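Local coordinates for luciferase-like monooxygenase (Streptomyces bottropensis, PDB 4US5), which probably acts as a flavin-utilising monooxygenase of the bacterial luciferase family, inserting oxygen from molecular oxygen into its substrate, at residues His27-Ala32 with Ile63-Ala68; Glu47-Ile52 with Ser83-Leu88; Ser71-Gly76 with Pro102-Leu107; Gly78-Ser83 with Leu107-Ala112; Gln143-Leu148 with Pro166-Leu171. One frame throughout, in Å; residues are numbered along the deposited sequence.

Contact 1. Residues His27-Ala32 with Ile63-Ala68; sequences HSIELA and IARIAA. With P4G (1-ethoxy-2-(2-ethoxyethoxy)ethane), chain B.
Ile29 places its CD1 methyl over the centre of one face of the Arg65 guanidinium, 3.7 Å from CZ, and the two side chains meet at about a right angle. Ile29 keeps CG1 anti to its carbonyl carbon (chi1 -66°) and runs on extended to CD1. In Arg65, CG anti to N (chi1 175°) comes to 3.8 Å from Ile29 CD1, and the bend at chi2 carries the guanidinium under that methyl. Ile66 sends one branch to each of two partners: its CG1 lies 4.1 Å from CG1 of Ile29, and its CG2 presses on Ala32 CB at 3.5 Å, tighter than usual carbon packing. The segment axes of these two helices, 21-38 and 59-68, cross at -38°, 9.8 Å apart. Arg65 NE forms a salt bridge with Glu69 and NH1 a hydrogen bond with Tyr101 of the neighbouring subunit, so the charge is probably met through the N-H groups while one face serves apolar packing.

Contact 2. Residues Glu47-Ile52 with Ser83-Leu88; sequences EHHAEI and SLYSPL. With NA (sodium ion), chain C; NA (sodium ion), chain E.
Glu47 and Tyr85 approach from opposite directions, and the phenol OH donates to Glu47 OE2 at 2.6 Å. The carboxylate and ring planes stand 46° apart; OE2 lies at the edge of the phenol ring, while OH meets OE2 on its syn side, 34° out of the carboxylate plane. The same oxygen takes His49 NE2, also 2.6 Å away, through its anti lone pair, so two donors fix OE2 from different directions. With CG anti to N (chi1 176°) and an extended chain, Glu47 reaches far enough for its other oxygen, OE1, to bind a sodium ion at 2.8 Å, shared with Glu60 and a water. Against the His49 ring, Tyr85 OH lies at the edge in plane, and Leu84 CD1 comes up obliquely, 3.8 Å from NE2. Leu84 CB also lies over one face of the Tyr85 ring. The cluster joins the loop after strand 42-45 to the turn leading into helix 87-100, with Val80 of strand 74-81 and Leu123 of helix 117-124 packed beside it.

Contact 3. Residues Ser71-Gly76 with Pro102-Leu107; sequences SGIRVG and PDRIDL. With P4G (1-ethoxy-2-(2-ethoxyethoxy)ethane), chain B.
Two arginines, Arg74 and Arg104, carry the polar contacts between these segments. In the salt bridge, Arg74 grips Asp106 side-on: NE and NH2 both reach OD1, each at 2.9 Å, from one face of the carboxylate and 32° out of its plane. A bend at chi3 (65°) turns the guanidinium into that position, and OD2 of Asp106 is held by Trp44 and Arg42. A lysine in place of Arg74 would probably lose the paired grip and leave OD1 with at most one donor from this residue. Among side-chain to backbone bonds, Arg104 NH2 donates to Ile73 O at 2.8 Å, in the carbonyl plane; water 2 joins Arg104 NE to Gly72 O. Ser71 O, without bonding, lies over one face of the Arg104 guanidinium. The backbone bonds are Val75 N to Arg104 O and Asp106 N to Val75 O, both 3.0 Å. Gly76 sits 4.2 Å from Asp106 between CA atoms. This parallel pairing closes the beta-alpha-beta unit of strand 74-81, helix 87-100 and strand 105-110, as in a TIM barrel.

Contact 4. Residues Gly78-Ser83 with Leu107-Ala112; sequences GGVLLS and LGIGRA. With NA (sodium ion), chain F.
The carbonyl oxygen of Gly108 accepts from Val80 N at 2.8 Å, and Ser77 OG, just before the 78-83 segment, is a second donor to the same oxygen. The Val80 N donor is tilted 25° from the carbonyl plane. Two residues on, Gly110 N bonds to Val80 O at 2.9 Å, so Val80 is held through both its backbone N and O in a parallel bridge with Ile109. The peptide bond before Gly79 is cis, and a CB on Gly79 would clash with Gly110 N, which suits glycine to this place. Apolar packing runs along the same face as Val80. Ile109 keeps CG1 anti to the carbonyl carbon (chi1 -64°), which brings CD1 to 4.2 Å from Val80 CB, while its other branch, CG2, reaches Leu82 CB at 3.7 Å. An alanine at Ile109 is likely to open a gap between Val80 and Leu82, both branches being lost from their contacts. On the other face, Leu81 CD2 lies 3.5 Å from Arg111 O, and Leu81 is the centre of an inverse gamma turn. Gly110 O binds a sodium ion at 2.7 Å, a site that also includes Ser83. The pair lies between strand 42-45, bonded to Gly78, and strand 167-172, bonded to Ile109, while helices 87-100 and 137-147 cover Leu82 and Leu107.

Contact 5. Residues Gln143-Leu148 with Pro166-Leu171; sequences QLRAYL and PALWLL
Helix 137-147 packs on strand 167-172 here, an outer helix of the barrel lying against a strand of its parallel sheet, and the meeting is wholly one of apolar carbons. Leu168 is the hub. Its CD1 lies 3.8 Å from CD2 of Leu144, and CD2, its other branch, lies 4.1 Å from CB of Arg145, so the two methyls are divided between successive residues of the helix. Leu144 reaches the strand with CG anti to N (chi1 174°), crossing Leu168 obliquely. In the TIM-barrel fold of the luciferase-like family, such helices flank the sheet from outside; here Leu144 also touches Leu107 and Ile109 of strand 105-110, so one side chain spans two neighbouring strands. Leu148, at the end of the segment, turns CG the other way, anti to the carbonyl carbon (chi1 -67°), and lays CD2 4.0 Å from Pro166 CG. Its CD1 comes within 4.3 Å of Leu168 CD1, linking the two patches. Arg145 offers its aliphatic part to Leu168 while its guanidinium turns to Glu142 in a salt bridge and to the carbonyl of Leu184.

Contacts 3 and 4 lie along the same pair of strands, 74-81 and 105-110, with centres 16 Å apart and Leu107 common to both. Contact 5 extends this sheet by its next strand, 167-172, whose backbone bonds to 105-110 tie it to both; its centre is 10 Å from that of contact 4. Contact 1 precedes them in the chain and pairs helices 21-38 and 59-68; the latter also packs on strand 74-81, touching contact 3 through Ala67 O and Arg104 NH1. Contact 2 crosses contacts 3 and 4 in chain order and meets contact 4 through Glu47 and Leu81, 8 Å between centres. Together they follow consecutive strands of the barrel sheet and the helices and loops packed round them.

Contact 1. Residues His27-Ala32 with Ile63-Ala68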
# COMPACT_ATOMS: atom_id res chain seq x y z
N HIS D 27 5.81 13.62 -9.68
CA HIS D 27 6.88 13.47 -10.65
C HIS D 27 7.25 12.03 -10.88
O HIS D 27 7.65 11.67 -11.98
CB HIS D 27 8.10 14.29 -10.22
CG HIS D 27 7.91 15.75 -10.38
ND1 HIS D 27 8.62 16.67 -9.66
CD2 HIS D 27 7.08 16.46 -11.18
CE1 HIS D 27 8.25 17.89 -10.01
NE2 HIS D 27 7.33 17.79 -10.94
N SER D 28 7.10 11.18 -9.85
CA SER D 28 7.34 9.75 -10.02
C SER D 28 6.37 9.16 -11.01
O SER D 28 6.77 8.37 -11.86
CB SER D 28 7.18 8.99 -8.69
OG SER D 28 8.18 9.40 -7.79
N ILE D 29 5.11 9.54 -10.88
CA ILE D 29 4.07 9.05 -11.77
C ILE D 29 4.36 9.49 -13.22
O ILE D 29 4.29 8.69 -14.14
CB ILE D 29 2.69 9.55 -11.30
CG1 ILE D 29 2.35 8.91 -9.93
CG2 ILE D 29 1.62 9.22 -12.31
CD1 ILE D 29 1.20 9.57 -9.19
N GLU D 30 4.70 10.75 -13.38
CA GLU D 30 5.06 11.29 -14.68
C GLU D 30 6.26 10.56 -15.31
O GLU D 30 6.25 10.22 -16.50
CB GLU D 30 5.33 12.77 -14.55
CG GLU D 30 4.04 13.56 -14.33
CD GLU D 30 4.26 15.02 -13.94
OE1 GLU D 30 5.40 15.50 -13.94
OE2 GLU D 30 3.25 15.68 -13.62
N LEU D 31 7.28 10.29 -14.50
CA LEU D 31 8.46 9.56 -15.00
C LEU D 31 8.10 8.13 -15.36
O LEU D 31 8.56 7.61 -16.38
CB LEU D 31 9.61 9.59 -13.99
CG LEU D 31 10.86 8.78 -14.34
CD1 LEU D 31 11.49 9.31 -15.64
CD2 LEU D 31 11.86 8.85 -13.21
N ALA D 32 7.25 7.48 -14.55
CA ALA D 32 6.81 6.15 -14.85
C ALA D 32 6.02 6.09 -16.18
O ALA D 32 6.20 5.15 -16.95
CB ALA D 32 5.98 5.59 -13.74
N ILE D 63 3.59 1.99 -5.83
CA ILE D 63 3.44 0.90 -6.78
C ILE D 63 1.95 0.68 -7.15
O ILE D 63 1.60 0.56 -8.33
CB ILE D 63 4.05 -0.41 -6.24
CG1 ILE D 63 5.57 -0.25 -6.07
CG2 ILE D 63 3.71 -1.58 -7.11
CD1 ILE D 63 6.15 -1.25 -5.09
N ALA D 64 1.09 0.67 -6.15
CA ALA D 64 -0.37 0.49 -6.39
C ALA D 64 -0.91 1.57 -7.35
O ALA D 64 -1.75 1.29 -8.23
CB ALA D 64 -1.10 0.53 -5.07
N ARG D 65 -0.43 2.78 -7.22
CA ARG D 65 -0.82 3.88 -8.09
C ARG D 65 -0.18 3.81 -9.48
O ARG D 65 -0.87 3.89 -10.50
CB ARG D 65 -0.50 5.20 -7.46
CG ARG D 65 -0.77 6.41 -8.34
CD ARG D 65 -2.22 6.49 -8.82
NE ARG D 65 -2.38 7.70 -9.61
CZ ARG D 65 -2.46 8.93 -9.10
NH1 ARG D 65 -2.45 9.13 -7.79
NH2 ARG D 65 -2.56 9.97 -9.92
N ILE D 66 1.13 3.62 -9.53
CA ILE D 66 1.85 3.64 -10.79
C ILE D 66 1.46 2.50 -11.72
O ILE D 66 1.42 2.70 -12.94
CB ILE D 66 3.36 3.71 -10.56
CG1 ILE D 66 3.73 5.10 -10.03
CG2 ILE D 66 4.14 3.33 -11.85
CD1 ILE D 66 5.17 5.27 -9.63
N ALA D 67 1.18 1.34 -11.17
CA ALA D 67 0.73 0.22 -11.99
C ALA D 67 -0.62 0.53 -12.68
O ALA D 67 -0.87 0.06 -13.77
CB ALA D 67 0.65 -1.04 -11.18
N ALA D 68 -1.45 1.37 -12.06
CA ALA D 68 -2.72 1.81 -12.66
C ALA D 68 -2.52 2.86 -13.75
O ALA D 68 -3.41 3.07 -14.57
CB ALA D 68 -3.65 2.38 -11.60
C8 P4G B . -6.77 2.72 -14.43
C7 P4G B . -6.76 1.24 -14.83
O4 P4G B . -5.44 0.66 -14.77
C6 P4G B . -5.23 -0.53 -13.94
C5 P4G B . -5.97 -1.81 -14.40
O3 P4G B . -5.20 -3.00 -14.13
C4 P4G B . -5.89 -4.23 -14.44
C3 P4G B . -4.99 -5.21 -15.20
O2 P4G B . -3.69 -5.25 -14.60
C2 P4G B . -2.58 -4.89 -15.43
C1 P4G B . -2.62 -3.41 -15.73

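Contact 2. Residues Glu47-Ile52 with Ser83-Leu88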
# COMPACT_ATOMS: atom_id res chain seq x y z
N GLU D 47 12.61 2.25 -0.81
CA GLU D 47 12.06 2.52 0.52
C GLU D 47 13.08 3.31 1.29
O GLU D 47 14.19 2.81 1.52
CB GLU D 47 11.76 1.20 1.23
CG GLU D 47 11.26 1.36 2.65
CD GLU D 47 10.69 0.08 3.23
OE1 GLU D 47 10.27 -0.82 2.45
OE2 GLU D 47 10.62 -0.01 4.49
N HIS D 48 12.69 4.52 1.70
CA HIS D 48 13.53 5.39 2.54
C HIS D 48 12.71 5.99 3.65
O HIS D 48 11.66 6.62 3.39
CB HIS D 48 14.13 6.51 1.69
CG HIS D 48 15.13 6.02 0.69
ND1 HIS D 48 16.44 5.74 1.03
CD2 HIS D 48 15.01 5.73 -0.63
CE1 HIS D 48 17.08 5.29 -0.04
NE2 HIS D 48 16.24 5.29 -1.06
N HIS D 49 13.23 5.90 4.87
CA HIS D 49 12.51 6.35 6.07
C HIS D 49 13.12 7.59 6.66
O HIS D 49 14.36 7.70 6.75
CB HIS D 49 12.53 5.24 7.10
CG HIS D 49 11.81 4.01 6.69
ND1 HIS D 49 10.48 3.83 6.94
CD2 HIS D 49 12.25 2.84 6.14
CE1 HIS D 49 10.09 2.65 6.51
NE2 HIS D 49 11.14 2.03 6.01
N ALA D 50 12.28 8.52 7.10
CA ALA D 50 12.71 9.65 7.94
C ALA D 50 13.80 10.52 7.30
O ALA D 50 14.70 11.03 7.99
CB ALA D 50 13.19 9.14 9.29
N GLU D 51 13.71 10.67 5.99
CA GLU D 51 14.62 11.50 5.22
C GLU D 51 13.78 12.55 4.56
O GLU D 51 12.88 12.24 3.77
CB GLU D 51 15.40 10.66 4.20
CG GLU D 51 16.44 9.73 4.82
CD GLU D 51 17.12 8.79 3.83
OE1 GLU D 51 16.67 8.67 2.66
OE2 GLU D 51 18.12 8.14 4.22
N ILE D 52 14.03 13.82 4.87
CA ILE D 52 13.26 14.90 4.22
C ILE D 52 13.54 14.95 2.74
O ILE D 52 12.74 15.50 1.98
CB ILE D 52 13.51 16.28 4.84
CG1 ILE D 52 14.99 16.67 4.79
CG2 ILE D 52 12.99 16.31 6.27
CD1 ILE D 52 15.22 18.15 5.07
N SER D 83 13.51 -7.00 6.62
CA SER D 83 13.89 -7.24 8.03
C SER D 83 13.02 -6.41 8.99
O SER D 83 12.98 -6.69 10.17
CB SER D 83 15.40 -7.04 8.28
OG SER D 83 15.70 -5.69 8.18
N LEU D 84 12.29 -5.41 8.47
CA LEU D 84 11.42 -4.58 9.31
C LEU D 84 9.99 -5.09 9.45
O LEU D 84 9.23 -4.50 10.21
CB LEU D 84 11.31 -3.18 8.74
CG LEU D 84 12.58 -2.41 8.49
CD1 LEU D 84 12.20 -1.08 7.85
CD2 LEU D 84 13.32 -2.20 9.80
N TYR D 85 9.62 -6.10 8.66
CA TYR D 85 8.21 -6.50 8.49
C TYR D 85 8.00 -7.97 8.64
O TYR D 85 8.91 -8.76 8.42
CB TYR D 85 7.73 -6.10 7.10
CG TYR D 85 7.95 -4.67 6.81
CD1 TYR D 85 7.33 -3.69 7.57
CD2 TYR D 85 8.84 -4.27 5.83
CE1 TYR D 85 7.54 -2.34 7.31
CE2 TYR D 85 9.07 -2.94 5.57
CZ TYR D 85 8.46 -1.98 6.32
OH TYR D 85 8.66 -0.66 6.02
N SER D 86 6.79 -8.36 9.01
CA SER D 86 6.39 -9.75 8.93
C SER D 86 6.43 -10.20 7.49
O SER D 86 5.86 -9.52 6.63
CB SER D 86 4.97 -9.91 9.46
OG SER D 86 4.40 -11.12 9.01
N PRO D 87 7.07 -11.34 7.20
CA PRO D 87 7.03 -11.81 5.82
C PRO D 87 5.63 -12.10 5.31
O PRO D 87 5.39 -12.02 4.11
CB PRO D 87 7.90 -13.09 5.86
CG PRO D 87 8.86 -12.82 6.97
CD PRO D 87 8.04 -12.11 8.02
N LEU D 88 4.71 -12.49 6.20
CA LEU D 88 3.36 -12.75 5.76
C LEU D 88 2.71 -11.44 5.31
O LEU D 88 1.99 -11.42 4.31
CB LEU D 88 2.54 -13.37 6.88
CG LEU D 88 1.07 -13.55 6.58
CD1 LEU D 88 0.82 -14.39 5.33
CD2 LEU D 88 0.39 -14.20 7.80
NA NA C . 11.98 9.46 3.75
NA NA E . 7.54 -1.24 2.75
O HOH W 1 6.39 -3.41 3.82

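Contact 3. Residues Ser71-Gly76 with Pro102-Leu107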
# COMPACT_ATOMS: atom_id res chain seq x y z
N SER D 71 0.94 0.52 -18.57
CA SER D 71 0.42 -0.73 -19.17
C SER D 71 1.43 -1.79 -19.46
O SER D 71 1.14 -2.96 -19.30
CB SER D 71 -0.27 -0.38 -20.50
OG SER D 71 -1.28 0.58 -20.25
N GLY D 72 2.62 -1.41 -19.92
CA GLY D 72 3.61 -2.44 -20.34
C GLY D 72 4.77 -2.64 -19.39
O GLY D 72 5.23 -3.75 -19.17
N ILE D 73 5.25 -1.56 -18.81
CA ILE D 73 6.36 -1.62 -17.88
C ILE D 73 5.99 -2.43 -16.62
O ILE D 73 4.87 -2.37 -16.13
CB ILE D 73 6.82 -0.19 -17.52
CG1 ILE D 73 8.23 -0.14 -16.92
CG2 ILE D 73 5.80 0.49 -16.61
CD1 ILE D 73 8.79 1.26 -16.93
N ARG D 74 6.91 -3.24 -16.14
CA ARG D 74 6.72 -3.90 -14.86
C ARG D 74 6.89 -2.84 -13.77
O ARG D 74 7.52 -1.81 -13.99
CB ARG D 74 7.72 -5.02 -14.68
CG ARG D 74 7.59 -6.16 -15.69
CD ARG D 74 8.53 -7.30 -15.37
NE ARG D 74 8.18 -7.91 -14.11
CZ ARG D 74 7.18 -8.78 -13.92
NH1 ARG D 74 6.44 -9.23 -14.94
NH2 ARG D 74 6.91 -9.22 -12.69
N VAL D 75 6.22 -3.04 -12.64
CA VAL D 75 6.26 -2.09 -11.52
C VAL D 75 6.48 -2.87 -10.26
O VAL D 75 5.89 -3.92 -10.03
CB VAL D 75 4.95 -1.27 -11.42
CG1 VAL D 75 5.11 -0.10 -10.46
CG2 VAL D 75 4.54 -0.71 -12.77
N GLY D 76 7.32 -2.32 -9.38
CA GLY D 76 7.60 -3.03 -8.15
C GLY D 76 8.48 -2.28 -7.17
O GLY D 76 8.75 -1.09 -7.33
N PRO D 102 -2.09 -8.33 -12.75
CA PRO D 102 -1.62 -9.68 -12.88
C PRO D 102 -0.31 -9.80 -13.69
O PRO D 102 -0.19 -9.23 -14.75
CB PRO D 102 -2.78 -10.41 -13.59
CG PRO D 102 -3.72 -9.36 -14.02
CD PRO D 102 -3.52 -8.21 -13.09
N ASP D 103 0.65 -10.44 -13.07
CA ASP D 103 1.97 -10.73 -13.64
C ASP D 103 2.81 -9.51 -13.99
O ASP D 103 3.71 -9.61 -14.85
CB ASP D 103 1.84 -11.68 -14.87
CG ASP D 103 3.13 -12.45 -15.16
OD1 ASP D 103 3.80 -12.89 -14.20
OD2 ASP D 103 3.43 -12.64 -16.33
N ARG D 104 2.53 -8.36 -13.38
CA ARG D 104 3.32 -7.16 -13.67
C ARG D 104 4.21 -6.70 -12.51
O ARG D 104 4.93 -5.71 -12.65
CB ARG D 104 2.40 -6.02 -14.06
CG ARG D 104 1.69 -6.21 -15.41
CD ARG D 104 0.87 -4.99 -15.75
NE ARG D 104 1.71 -3.83 -15.89
CZ ARG D 104 1.33 -2.58 -15.61
NH1 ARG D 104 0.11 -2.31 -15.14
NH2 ARG D 104 2.19 -1.61 -15.76
N ILE D 105 4.12 -7.37 -11.36
CA ILE D 105 4.65 -6.82 -10.10
C ILE D 105 5.95 -7.52 -9.71
O ILE D 105 6.04 -8.77 -9.71
CB ILE D 105 3.63 -6.98 -8.93
CG1 ILE D 105 2.32 -6.26 -9.26
CG2 ILE D 105 4.22 -6.50 -7.60
CD1 ILE D 105 2.44 -4.78 -9.55
N ASP D 106 6.94 -6.70 -9.38
CA ASP D 106 8.20 -7.14 -8.84
C ASP D 106 8.25 -6.87 -7.34
O ASP D 106 7.93 -5.78 -6.89
CB ASP D 106 9.35 -6.37 -9.48
CG ASP D 106 9.57 -6.69 -10.95
OD1 ASP D 106 9.13 -7.78 -11.42
OD2 ASP D 106 10.25 -5.87 -11.63
N LEU D 107 8.60 -7.89 -6.57
CA LEU D 107 8.87 -7.73 -5.17
C LEU D 107 10.40 -7.79 -4.96
O LEU D 107 10.94 -8.85 -4.65
CB LEU D 107 8.19 -8.80 -4.36
CG LEU D 107 8.37 -8.86 -2.84
CD1 LEU D 107 8.35 -7.50 -2.19
CD2 LEU D 107 7.30 -9.76 -2.23
C8 P4G B . -6.77 2.72 -14.43
C7 P4G B . -6.76 1.24 -14.83
O4 P4G B . -5.44 0.66 -14.77
C6 P4G B . -5.23 -0.53 -13.94
C5 P4G B . -5.97 -1.81 -14.40
O3 P4G B . -5.20 -3.00 -14.13
C4 P4G B . -5.89 -4.23 -14.44
C3 P4G B . -4.99 -5.21 -15.20
O2 P4G B . -3.69 -5.25 -14.60
C2 P4G B . -2.58 -4.89 -15.43
C1 P4G B . -2.62 -3.41 -15.73
O HOH W 2 3.98 -5.22 -17.37
O HOH W 3 5.07 -11.32 -12.02

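Contact 4. Residues Gly78-Ser83 with Leu107-Ala112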
# COMPACT_ATOMS: atom_id res chain seq x y z
N GLY D 78 11.99 -1.69 -5.14
CA GLY D 78 13.45 -1.80 -5.23
C GLY D 78 14.15 -0.98 -4.12
O GLY D 78 14.80 -0.00 -4.41
N GLY D 79 14.04 -1.39 -2.86
CA GLY D 79 13.41 -2.63 -2.44
C GLY D 79 12.69 -2.47 -1.09
O GLY D 79 12.93 -1.53 -0.34
N VAL D 80 11.80 -3.41 -0.79
CA VAL D 80 11.16 -3.48 0.50
C VAL D 80 12.17 -3.97 1.55
O VAL D 80 12.85 -4.97 1.34
CB VAL D 80 9.96 -4.43 0.48
CG1 VAL D 80 9.52 -4.79 1.89
CG2 VAL D 80 8.79 -3.79 -0.27
N LEU D 81 12.22 -3.28 2.67
CA LEU D 81 13.14 -3.62 3.75
C LEU D 81 12.57 -4.74 4.65
O LEU D 81 12.01 -4.49 5.72
CB LEU D 81 13.50 -2.37 4.50
CG LEU D 81 14.04 -1.22 3.63
CD1 LEU D 81 14.40 -0.03 4.50
CD2 LEU D 81 15.24 -1.63 2.76
N LEU D 82 12.68 -5.95 4.16
CA LEU D 82 11.97 -7.09 4.71
C LEU D 82 12.30 -7.36 6.18
O LEU D 82 11.48 -7.90 6.91
CB LEU D 82 12.25 -8.33 3.88
CG LEU D 82 11.58 -9.63 4.29
CD1 LEU D 82 10.06 -9.49 4.33
CD2 LEU D 82 11.99 -10.74 3.36
N SER D 83 13.51 -7.00 6.62
CA SER D 83 13.89 -7.24 8.03
C SER D 83 13.02 -6.41 8.99
O SER D 83 12.98 -6.69 10.17
CB SER D 83 15.40 -7.04 8.28
OG SER D 83 15.70 -5.69 8.18
N LEU D 107 8.60 -7.89 -6.57
CA LEU D 107 8.87 -7.73 -5.17
C LEU D 107 10.40 -7.79 -4.96
O LEU D 107 10.94 -8.85 -4.65
CB LEU D 107 8.19 -8.80 -4.36
CG LEU D 107 8.37 -8.86 -2.84
CD1 LEU D 107 8.35 -7.50 -2.19
CD2 LEU D 107 7.30 -9.76 -2.23
N GLY D 108 11.04 -6.65 -5.15
CA GLY D 108 12.43 -6.51 -4.81
C GLY D 108 12.58 -6.32 -3.31
O GLY D 108 11.86 -5.52 -2.69
N ILE D 109 13.51 -7.07 -2.73
CA ILE D 109 13.78 -7.06 -1.28
C ILE D 109 15.16 -6.50 -1.05
O ILE D 109 16.10 -6.92 -1.72
CB ILE D 109 13.78 -8.50 -0.74
CG1 ILE D 109 12.40 -9.11 -0.91
CG2 ILE D 109 14.22 -8.55 0.74
CD1 ILE D 109 11.30 -8.32 -0.23
N GLY D 110 15.29 -5.54 -0.14
CA GLY D 110 16.58 -4.95 0.18
C GLY D 110 16.94 -5.04 1.66
O GLY D 110 16.08 -5.28 2.52
N ARG D 111 18.22 -4.80 1.96
CA ARG D 111 18.75 -4.84 3.34
C ARG D 111 18.45 -3.59 4.12
O ARG D 111 18.50 -2.47 3.58
CB ARG D 111 20.29 -4.99 3.36
CG ARG D 111 20.84 -6.36 3.09
CD ARG D 111 22.26 -6.55 3.64
NE ARG D 111 23.20 -5.63 2.96
CZ ARG D 111 23.63 -5.75 1.69
NH1 ARG D 111 23.28 -6.78 0.94
NH2 ARG D 111 24.43 -4.83 1.18
N ALA D 112 18.20 -3.77 5.42
CA ALA D 112 17.85 -2.66 6.29
C ALA D 112 19.06 -2.22 7.13
O ALA D 112 18.91 -1.49 8.13
CB ALA D 112 16.73 -3.07 7.22
NA NA F . 15.72 -6.08 5.11
O HOH W 4 18.48 -6.80 6.58

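Contact 5. Residues Gln143-Leu148 with Pro166-Leu171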
# COMPACT_ATOMS: atom_id res chain seq x y z
N GLN D 143 10.94 -17.55 4.31
CA GLN D 143 9.57 -17.50 4.81
C GLN D 143 8.65 -16.82 3.79
O GLN D 143 7.54 -17.27 3.53
CB GLN D 143 9.49 -16.71 6.10
CG GLN D 143 9.97 -17.37 7.36
CD GLN D 143 9.64 -16.48 8.55
OE1 GLN D 143 10.34 -15.52 8.83
NE2 GLN D 143 8.51 -16.77 9.20
N LEU D 144 9.11 -15.70 3.25
CA LEU D 144 8.34 -14.94 2.24
C LEU D 144 8.07 -15.80 1.03
O LEU D 144 6.95 -15.88 0.54
CB LEU D 144 9.09 -13.68 1.82
CG LEU D 144 8.51 -12.85 0.68
CD1 LEU D 144 7.08 -12.43 0.97
CD2 LEU D 144 9.39 -11.63 0.47
N ARG D 145 9.10 -16.48 0.54
CA ARG D 145 8.93 -17.33 -0.62
C ARG D 145 7.91 -18.44 -0.34
O ARG D 145 7.09 -18.78 -1.21
CB ARG D 145 10.26 -17.90 -1.06
CG ARG D 145 10.13 -18.55 -2.43
CD ARG D 145 11.43 -18.57 -3.24
NE ARG D 145 12.60 -18.95 -2.46
CZ ARG D 145 13.80 -19.16 -3.00
NH1 ARG D 145 14.00 -19.00 -4.31
NH2 ARG D 145 14.81 -19.52 -2.23
N ALA D 146 7.95 -18.99 0.88
CA ALA D 146 7.01 -20.03 1.26
C ALA D 146 5.58 -19.47 1.31
O ALA D 146 4.64 -20.13 0.87
CB ALA D 146 7.40 -20.63 2.61
N TYR D 147 5.42 -18.26 1.83
CA TYR D 147 4.09 -17.67 1.89
C TYR D 147 3.54 -17.40 0.49
O TYR D 147 2.34 -17.51 0.26
CB TYR D 147 4.09 -16.40 2.71
CG TYR D 147 4.17 -16.60 4.21
CD1 TYR D 147 3.31 -17.47 4.87
CD2 TYR D 147 5.04 -15.85 4.97
CE1 TYR D 147 3.36 -17.62 6.24
CE2 TYR D 147 5.10 -16.00 6.34
CZ TYR D 147 4.25 -16.89 6.97
OH TYR D 147 4.32 -17.00 8.31
N LEU D 148 4.43 -17.11 -0.45
CA LEU D 148 4.06 -16.91 -1.85
C LEU D 148 3.82 -18.19 -2.63
O LEU D 148 3.43 -18.14 -3.79
CB LEU D 148 5.10 -16.05 -2.56
CG LEU D 148 5.15 -14.60 -2.05
CD1 LEU D 148 6.35 -13.89 -2.62
CD2 LEU D 148 3.87 -13.86 -2.42
N PRO D 166 3.98 -12.28 -7.56
CA PRO D 166 4.98 -11.25 -7.83
C PRO D 166 6.36 -11.88 -7.98
O PRO D 166 6.60 -12.93 -7.39
CB PRO D 166 4.96 -10.40 -6.57
CG PRO D 166 4.49 -11.32 -5.51
CD PRO D 166 3.48 -12.20 -6.17
N ALA D 167 7.21 -11.25 -8.78
CA ALA D 167 8.56 -11.76 -9.06
C ALA D 167 9.50 -11.27 -7.99
O ALA D 167 9.70 -10.06 -7.82
CB ALA D 167 9.03 -11.29 -10.43
N LEU D 168 10.07 -12.22 -7.26
CA LEU D 168 10.99 -11.95 -6.17
C LEU D 168 12.40 -11.59 -6.71
O LEU D 168 12.97 -12.32 -7.54
CB LEU D 168 11.04 -13.19 -5.26
CG LEU D 168 11.23 -13.04 -3.77
CD1 LEU D 168 10.23 -12.08 -3.16
CD2 LEU D 168 11.10 -14.42 -3.11
N TRP D 169 12.92 -10.46 -6.27
CA TRP D 169 14.26 -10.01 -6.60
C TRP D 169 14.99 -9.67 -5.32
O TRP D 169 14.41 -9.14 -4.36
CB TRP D 169 14.22 -8.73 -7.46
CG TRP D 169 13.89 -8.97 -8.90
CD1 TRP D 169 12.66 -9.21 -9.43
CD2 TRP D 169 14.81 -8.97 -10.00
NE1 TRP D 169 12.75 -9.34 -10.78
CE2 TRP D 169 14.06 -9.21 -11.16
CE3 TRP D 169 16.19 -8.79 -10.11
CZ2 TRP D 169 14.63 -9.29 -12.41
CZ3 TRP D 169 16.77 -8.87 -11.37
CH2 TRP D 169 15.99 -9.11 -12.50
N LEU D 170 16.28 -9.95 -5.28
CA LEU D 170 17.11 -9.54 -4.16
C LEU D 170 17.98 -8.40 -4.61
O LEU D 170 18.68 -8.50 -5.64
CB LEU D 170 17.97 -10.70 -3.64
CG LEU D 170 18.84 -10.35 -2.42
CD1 LEU D 170 18.01 -9.80 -1.28
CD2 LEU D 170 19.60 -11.58 -1.95
N LEU D 171 17.91 -7.29 -3.87
CA LEU D 171 18.76 -6.15 -4.10
C LEU D 171 19.88 -6.21 -3.10
O LEU D 171 19.66 -6.45 -1.91
CB LEU D 171 18.03 -4.84 -3.90
CG LEU D 171 17.14 -4.41 -5.06
CD1 LEU D 171 15.93 -5.32 -5.21
CD2 LEU D 171 16.73 -2.95 -4.87